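Local coordinates for prolyl 4-hydroxylase alpha subunit Fe(2+) 2OG dioxygenase domain-containing protein (Burkholderia ambifaria, PDB 3W20) that probably acts as a metal- and 2-oxoglutarate-dependent dioxygenase on N-substituted L-amino acids, here with zinc bound in its double-stranded beta-helix fold, at residues A[112-125]-A[258-272]. Numbering follows the deposited sequence.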
loop_
_atom_site.group_PDB
_atom_site.type_symbol
_atom_site.label_atom_id
_atom_site.label_comp_id
_atom_site.label_asym_id
_atom_site.label_seq_id
_atom_site.Cartn_x
_atom_site.Cartn_y
_atom_site.Cartn_z
ATOM N N PHE A 112 1.838 2.679 24.538
ATOM C CA PHE A 112 0.816 3.591 24.031
ATOM C C PHE A 112 -0.287 2.855 23.259
ATOM O O PHE A 112 -1.454 3.095 23.516
ATOM C CB PHE A 112 1.450 4.726 23.183
ATOM C CG PHE A 112 0.417 5.698 22.655
ATOM C CD1 PHE A 112 -0.280 6.506 23.517
ATOM C CD2 PHE A 112 0.110 5.750 21.307
ATOM C CE1 PHE A 112 -1.269 7.391 23.022
ATOM C CE2 PHE A 112 -0.879 6.620 20.810
ATOM C CZ PHE A 112 -1.566 7.423 21.659
ATOM N N VAL A 113 0.075 2.004 22.305
ATOM C CA VAL A 113 -0.933 1.305 21.458
ATOM C C VAL A 113 -1.647 0.300 22.368
ATOM O O VAL A 113 -2.861 0.221 22.341
ATOM C CB VAL A 113 -0.316 0.668 20.217
ATOM C CG1 VAL A 113 -1.323 -0.240 19.467
ATOM C CG2 VAL A 113 0.133 1.721 19.249
ATOM N N ARG A 114 -0.882 -0.362 23.251
ATOM C CA ARG A 114 -1.474 -1.339 24.161
ATOM C C ARG A 114 -2.505 -0.701 25.126
ATOM O O ARG A 114 -3.457 -1.352 25.546
ATOM C CB ARG A 114 -0.387 -2.095 24.926
ATOM C CG ARG A 114 0.321 -3.143 24.102
ATOM C CD ARG A 114 1.431 -3.764 24.947
ATOM N NE ARG A 114 2.120 -4.724 24.095
ATOM C CZ ARG A 114 1.883 -6.037 24.071
ATOM N NH1 ARG A 114 1.020 -6.603 24.920
ATOM N NH2 ARG A 114 2.531 -6.784 23.186
ATOM N N LEU A 115 -2.363 0.578 25.441
ATOM C CA LEU A 115 -3.395 1.268 26.204
ATOM C C LEU A 115 -4.782 1.044 25.638
ATOM O O LEU A 115 -5.712 0.657 26.338
ATOM C CB LEU A 115 -3.063 2.764 26.311
ATOM C CG LEU A 115 -3.443 3.608 27.484
ATOM C CD1 LEU A 115 -2.929 2.985 28.781
ATOM C CD2 LEU A 115 -2.782 4.950 27.202
ATOM N N PHE A 116 -4.913 1.215 24.324
ATOM C CA PHE A 116 -6.154 0.976 23.673
ATOM C C PHE A 116 -6.422 -0.454 23.321
ATOM O O PHE A 116 -7.570 -0.892 23.477
ATOM C CB PHE A 116 -6.166 1.852 22.380
ATOM C CG PHE A 116 -5.967 3.290 22.691
ATOM C CD1 PHE A 116 -7.056 4.040 23.129
ATOM C CD2 PHE A 116 -4.713 3.867 22.665
ATOM C CE1 PHE A 116 -6.900 5.394 23.436
ATOM C CE2 PHE A 116 -4.545 5.216 22.973
ATOM C CZ PHE A 116 -5.622 5.967 23.376
ATOM N N SER A 117 -5.420 -1.229 22.856
ATOM C CA SER A 117 -5.750 -2.636 22.525
ATOM C C SER A 117 -6.293 -3.393 23.765
ATOM O O SER A 117 -7.251 -4.157 23.698
ATOM C CB SER A 117 -4.580 -3.386 21.851
ATOM O OG SER A 117 -3.338 -3.294 22.489
ATOM N N ASP A 118 -5.681 -3.132 24.911
ATOM C CA ASP A 118 -6.120 -3.709 26.165
ATOM C C ASP A 118 -7.452 -3.196 26.625
ATOM O O ASP A 118 -8.298 -3.972 27.045
ATOM C CB ASP A 118 -5.087 -3.459 27.284
ATOM C CG ASP A 118 -3.781 -4.190 27.047
ATOM O OD1 ASP A 118 -3.709 -5.078 26.190
ATOM O OD2 ASP A 118 -2.789 -3.843 27.661
ATOM N N ALA A 119 -7.644 -1.893 26.600
ATOM C CA ALA A 119 -8.848 -1.381 27.139
ATOM C C ALA A 119 -10.082 -1.752 26.283
ATOM O O ALA A 119 -11.168 -1.975 26.811
ATOM C CB ALA A 119 -8.745 0.114 27.322
ATOM N N LEU A 120 -9.943 -1.742 24.963
ATOM C CA LEU A 120 -11.078 -1.791 24.091
ATOM C C LEU A 120 -11.123 -3.060 23.263
ATOM O O LEU A 120 -12.006 -3.228 22.465
ATOM C CB LEU A 120 -11.031 -0.622 23.113
ATOM C CG LEU A 120 -10.923 0.769 23.745
ATOM C CD1 LEU A 120 -10.776 1.832 22.650
ATOM C CD2 LEU A 120 -12.238 1.029 24.439
ATOM N N ASP A 121 -10.138 -3.926 23.434
ATOM C CA ASP A 121 -9.902 -4.993 22.450
ATOM C C ASP A 121 -9.745 -4.385 21.070
ATOM O O ASP A 121 -10.161 -4.997 20.068
ATOM C CB ASP A 121 -11.034 -6.068 22.442
ATOM C CG ASP A 121 -10.582 -7.425 21.836
ATOM O OD1 ASP A 121 -9.369 -7.654 21.567
ATOM O OD2 ASP A 121 -11.477 -8.292 21.653
ATOM N N ALA A 122 -9.108 -3.213 20.982
ATOM C CA ALA A 122 -8.953 -2.568 19.658
ATOM C C ALA A 122 -7.930 -3.335 18.804
ATOM O O ALA A 122 -6.991 -4.022 19.341
ATOM C CB ALA A 122 -8.494 -1.108 19.830
ATOM N N LYS A 123 -8.092 -3.227 17.491
ATOM C CA LYS A 123 -7.142 -3.810 16.553
ATOM C C LYS A 123 -6.810 -2.729 15.521
ATOM O O LYS A 123 -7.539 -1.758 15.419
ATOM C CB LYS A 123 -7.795 -5.003 15.880
ATOM C CG LYS A 123 -7.849 -6.256 16.755
ATOM C CD LYS A 123 -9.033 -7.110 16.318
ATOM C CE LYS A 123 -9.120 -8.395 17.136
ATOM N NZ LYS A 123 -9.976 -8.068 18.302
ATOM N N PRO A 124 -5.716 -2.878 14.759
ATOM C CA PRO A 124 -5.478 -1.904 13.652
ATOM C C PRO A 124 -6.618 -1.954 12.644
ATOM O O PRO A 124 -7.143 -3.048 12.334
ATOM C CB PRO A 124 -4.194 -2.385 12.994
ATOM C CG PRO A 124 -3.748 -3.637 13.763
ATOM C CD PRO A 124 -4.724 -3.976 14.856
ATOM N N LEU A 125 -6.997 -0.804 12.108
ATOM C CA LEU A 125 -7.973 -0.746 11.040
ATOM C C LEU A 125 -7.365 -1.445 9.818
ATOM O O LEU A 125 -6.147 -1.370 9.582
ATOM C CB LEU A 125 -8.283 0.722 10.681
ATOM C CG LEU A 125 -9.342 0.927 9.629
ATOM C CD1 LEU A 125 -10.683 0.362 10.107
ATOM C CD2 LEU A 125 -9.337 2.436 9.376
HETATM N N MSE A 258 2.296 11.590 21.345
HETATM C CA MSE A 258 2.154 10.368 20.619
HETATM C C MSE A 258 0.679 10.272 20.364
HETATM O O MSE A 258 -0.088 10.466 21.311
HETATM C CB MSE A 258 2.388 9.374 21.825
HETATM C CG MSE A 258 2.885 8.054 21.466
HETATM SE SE MSE A 258 3.560 7.519 23.269
HETATM C CE MSE A 258 5.117 8.501 23.185
ATOM N N GLY A 259 0.224 9.947 19.164
ATOM C CA GLY A 259 -1.277 9.845 19.018
ATOM C C GLY A 259 -1.794 8.824 17.994
ATOM O O GLY A 259 -1.072 8.275 17.172
ATOM N N LEU A 260 -3.093 8.596 18.037
ATOM C CA LEU A 260 -3.739 7.833 16.988
ATOM C C LEU A 260 -5.207 8.292 16.939
ATOM O O LEU A 260 -5.581 9.241 17.632
ATOM C CB LEU A 260 -3.649 6.356 17.316
ATOM C CG LEU A 260 -4.036 5.856 18.698
ATOM C CD1 LEU A 260 -5.558 5.795 18.989
ATOM C CD2 LEU A 260 -3.407 4.445 18.898
ATOM N N PHE A 261 -5.976 7.619 16.078
ATOM C CA PHE A 261 -7.412 7.831 16.024
ATOM C C PHE A 261 -8.109 6.481 16.193
ATOM O O PHE A 261 -7.566 5.381 15.905
ATOM C CB PHE A 261 -7.767 8.422 14.630
ATOM C CG PHE A 261 -7.227 9.796 14.459
ATOM C CD1 PHE A 261 -7.996 10.925 14.859
ATOM C CD2 PHE A 261 -5.957 9.987 13.867
ATOM C CE1 PHE A 261 -7.507 12.234 14.722
ATOM C CE2 PHE A 261 -5.461 11.304 13.711
ATOM C CZ PHE A 261 -6.193 12.406 14.176
ATOM N N LEU A 262 -9.366 6.568 16.615
ATOM C CA LEU A 262 -10.190 5.390 16.819
ATOM C C LEU A 262 -11.523 5.527 16.101
ATOM O O LEU A 262 -12.104 6.565 16.137
ATOM C CB LEU A 262 -10.496 5.300 18.317
ATOM C CG LEU A 262 -9.327 4.937 19.243
ATOM C CD1 LEU A 262 -9.729 5.390 20.650
ATOM C CD2 LEU A 262 -9.038 3.443 19.227
ATOM N N ILE A 263 -12.004 4.471 15.452
ATOM C CA ILE A 263 -13.389 4.388 15.052
ATOM C C ILE A 263 -14.025 3.089 15.551
ATOM O O ILE A 263 -13.363 2.082 15.695
ATOM C CB ILE A 263 -13.585 4.472 13.504
ATOM C CG1 ILE A 263 -12.644 3.486 12.762
ATOM C CG2 ILE A 263 -13.280 5.902 13.105
ATOM C CD1 ILE A 263 -12.917 3.495 11.240
ATOM N N HIS A 264 -15.307 3.151 15.847
ATOM C CA HIS A 264 -15.967 1.957 16.374
ATOM C C HIS A 264 -16.690 1.278 15.237
ATOM O O HIS A 264 -17.759 1.706 14.825
ATOM C CB HIS A 264 -16.934 2.371 17.467
ATOM C CG HIS A 264 -17.426 1.199 18.304
ATOM N ND1 HIS A 264 -18.190 1.379 19.416
ATOM C CD2 HIS A 264 -17.192 -0.170 18.193
ATOM C CE1 HIS A 264 -18.449 0.142 19.984
ATOM N NE2 HIS A 264 -17.836 -0.789 19.246
ATOM N N THR A 265 -16.104 0.212 14.722
ATOM C CA THR A 265 -16.732 -0.490 13.593
ATOM C C THR A 265 -17.569 -1.668 14.046
ATOM O O THR A 265 -17.536 -2.036 15.233
ATOM C CB THR A 265 -15.696 -0.988 12.579
ATOM O OG1 THR A 265 -15.044 -2.144 13.084
ATOM C CG2 THR A 265 -14.653 0.126 12.340
ATOM N N GLU A 266 -18.405 -2.177 13.098
ATOM C CA GLU A 266 -19.188 -3.387 13.306
ATOM C C GLU A 266 -18.336 -4.503 13.917
ATOM O O GLU A 266 -18.851 -5.279 14.714
ATOM C CB GLU A 266 -19.869 -3.838 11.974
ATOM C CG GLU A 266 -21.299 -3.310 11.627
ATOM C CD GLU A 266 -21.614 -1.797 11.616
ATOM O OE1 GLU A 266 -21.472 -1.074 10.560
ATOM O OE2 GLU A 266 -22.172 -1.344 12.652
ATOM N N ASP A 267 -17.030 -4.548 13.631
ATOM C CA ASP A 267 -16.161 -5.635 14.119
ATOM C C ASP A 267 -15.356 -5.317 15.394
ATOM O O ASP A 267 -14.546 -6.099 15.894
ATOM C CB ASP A 267 -15.230 -6.033 12.980
ATOM C CG ASP A 267 -15.986 -6.647 11.843
ATOM O OD1 ASP A 267 -16.849 -7.490 12.152
ATOM O OD2 ASP A 267 -15.747 -6.270 10.696
ATOM N N GLY A 268 -15.540 -4.106 15.881
ATOM C CA GLY A 268 -14.923 -3.687 17.128
ATOM C C GLY A 268 -14.188 -2.361 16.865
ATOM O O GLY A 268 -14.174 -1.818 15.739
ATOM N N TRP A 269 -13.521 -1.912 17.888
ATOM C CA TRP A 269 -12.712 -0.682 17.855
ATOM C C TRP A 269 -11.503 -0.863 17.011
ATOM O O TRP A 269 -10.799 -1.874 17.104
ATOM C CB TRP A 269 -12.302 -0.426 19.281
ATOM C CG TRP A 269 -13.393 0.223 20.078
ATOM C CD1 TRP A 269 -14.245 -0.381 21.030
ATOM C CD2 TRP A 269 -13.823 1.589 19.981
ATOM N NE1 TRP A 269 -15.176 0.526 21.488
ATOM C CE2 TRP A 269 -14.939 1.746 20.919
ATOM C CE3 TRP A 269 -13.376 2.704 19.277
ATOM C CZ2 TRP A 269 -15.577 2.969 21.075
ATOM C CZ3 TRP A 269 -14.027 3.907 19.472
ATOM C CH2 TRP A 269 -15.096 4.028 20.367
ATOM N N ARG A 270 -11.237 0.093 16.142
ATOM C CA ARG A 270 -10.101 0.031 15.267
ATOM C C ARG A 270 -9.232 1.321 15.409
ATOM O O ARG A 270 -9.775 2.417 15.566
ATOM C CB ARG A 270 -10.563 -0.182 13.833
ATOM C CG ARG A 270 -11.284 -1.524 13.603
ATOM C CD ARG A 270 -10.301 -2.652 13.766
ATOM N NE ARG A 270 -10.895 -3.977 13.473
ATOM C CZ ARG A 270 -11.474 -4.757 14.387
ATOM N NH1 ARG A 270 -11.592 -4.409 15.684
ATOM N NH2 ARG A 270 -11.910 -5.955 13.993
HETATM N N MSE A 271 -7.912 1.167 15.302
HETATM C CA MSE A 271 -6.928 2.243 15.530
HETATM C C MSE A 271 -6.225 2.529 14.209
HETATM O O MSE A 271 -5.914 1.625 13.431
HETATM C CB MSE A 271 -5.780 1.772 16.450
HETATM C CG MSE A 271 -6.368 1.494 17.846
HETATM SE SE MSE A 271 -4.985 0.664 18.988
HETATM C CE MSE A 271 -5.052 -1.131 18.126
ATOM N N PHE A 272 -5.933 3.800 13.958
ATOM C CA PHE A 272 -5.173 4.167 12.808
ATOM C C PHE A 272 -4.609 5.561 13.008
ATOM O O PHE A 272 -5.110 6.333 13.871
ATOM C CB PHE A 272 -6.053 4.131 11.561
ATOM C CG PHE A 272 -7.201 5.139 11.587
ATOM C CD1 PHE A 272 -7.039 6.385 11.002
ATOM C CD2 PHE A 272 -8.393 4.802 12.233
ATOM C CE1 PHE A 272 -8.071 7.333 11.020
ATOM C CE2 PHE A 272 -9.437 5.769 12.276
ATOM C CZ PHE A 272 -9.265 7.004 11.642
HETATM O O HOH W 1 -13.530 -3.701 20.222
HETATM O O HOH W 2 -12.040 -5.948 17.989
#
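In the double-stranded beta-helix fold, helix 112-120 packs on the sheet containing hairpin 258-272, and strand 123-124 joins strand 268-272 in parallel. Three backbone hydrogen bonds define that pairing: Lys123 N to Trp269 O, Met271 N to Lys123 O, and Leu125 N to Met271 O, the last 3.0 Å and nearly straight (170°). Phe112 takes CG of selenomethionine Met258 over one ring face, 3.8 Å from the centroid; Met258 SE sits oblique to that ring, a Met-aromatic contact, 3.5 Å from Phe112 CB. Leu260 puts CD1 over a Phe116 ring face and CD2 3.8 Å from Phe112 CE2. With CG anti to the carbonyl carbon (chi1 -66°) and chi2 extended, selenomethionine Met271 SE lies 3.8 Å from Phe116 CB; the chi3 bend (-74°) turns CE toward Ala122 CB. At the helix end, Leu120 CD1 makes a CH-pi contact over the five-membered ring of Trp269, 4.2 Å from its centroid, with His264 CG over the opposite indole face. A water bridges Leu120 O to Trp269 N. Lys123 CD lies over the Arg270 guanidinium, and a second water links both side chains. Arg270 NH1 donates to Trp269 O (3.0 Å) from the carbonyl face opposite Lys123 N.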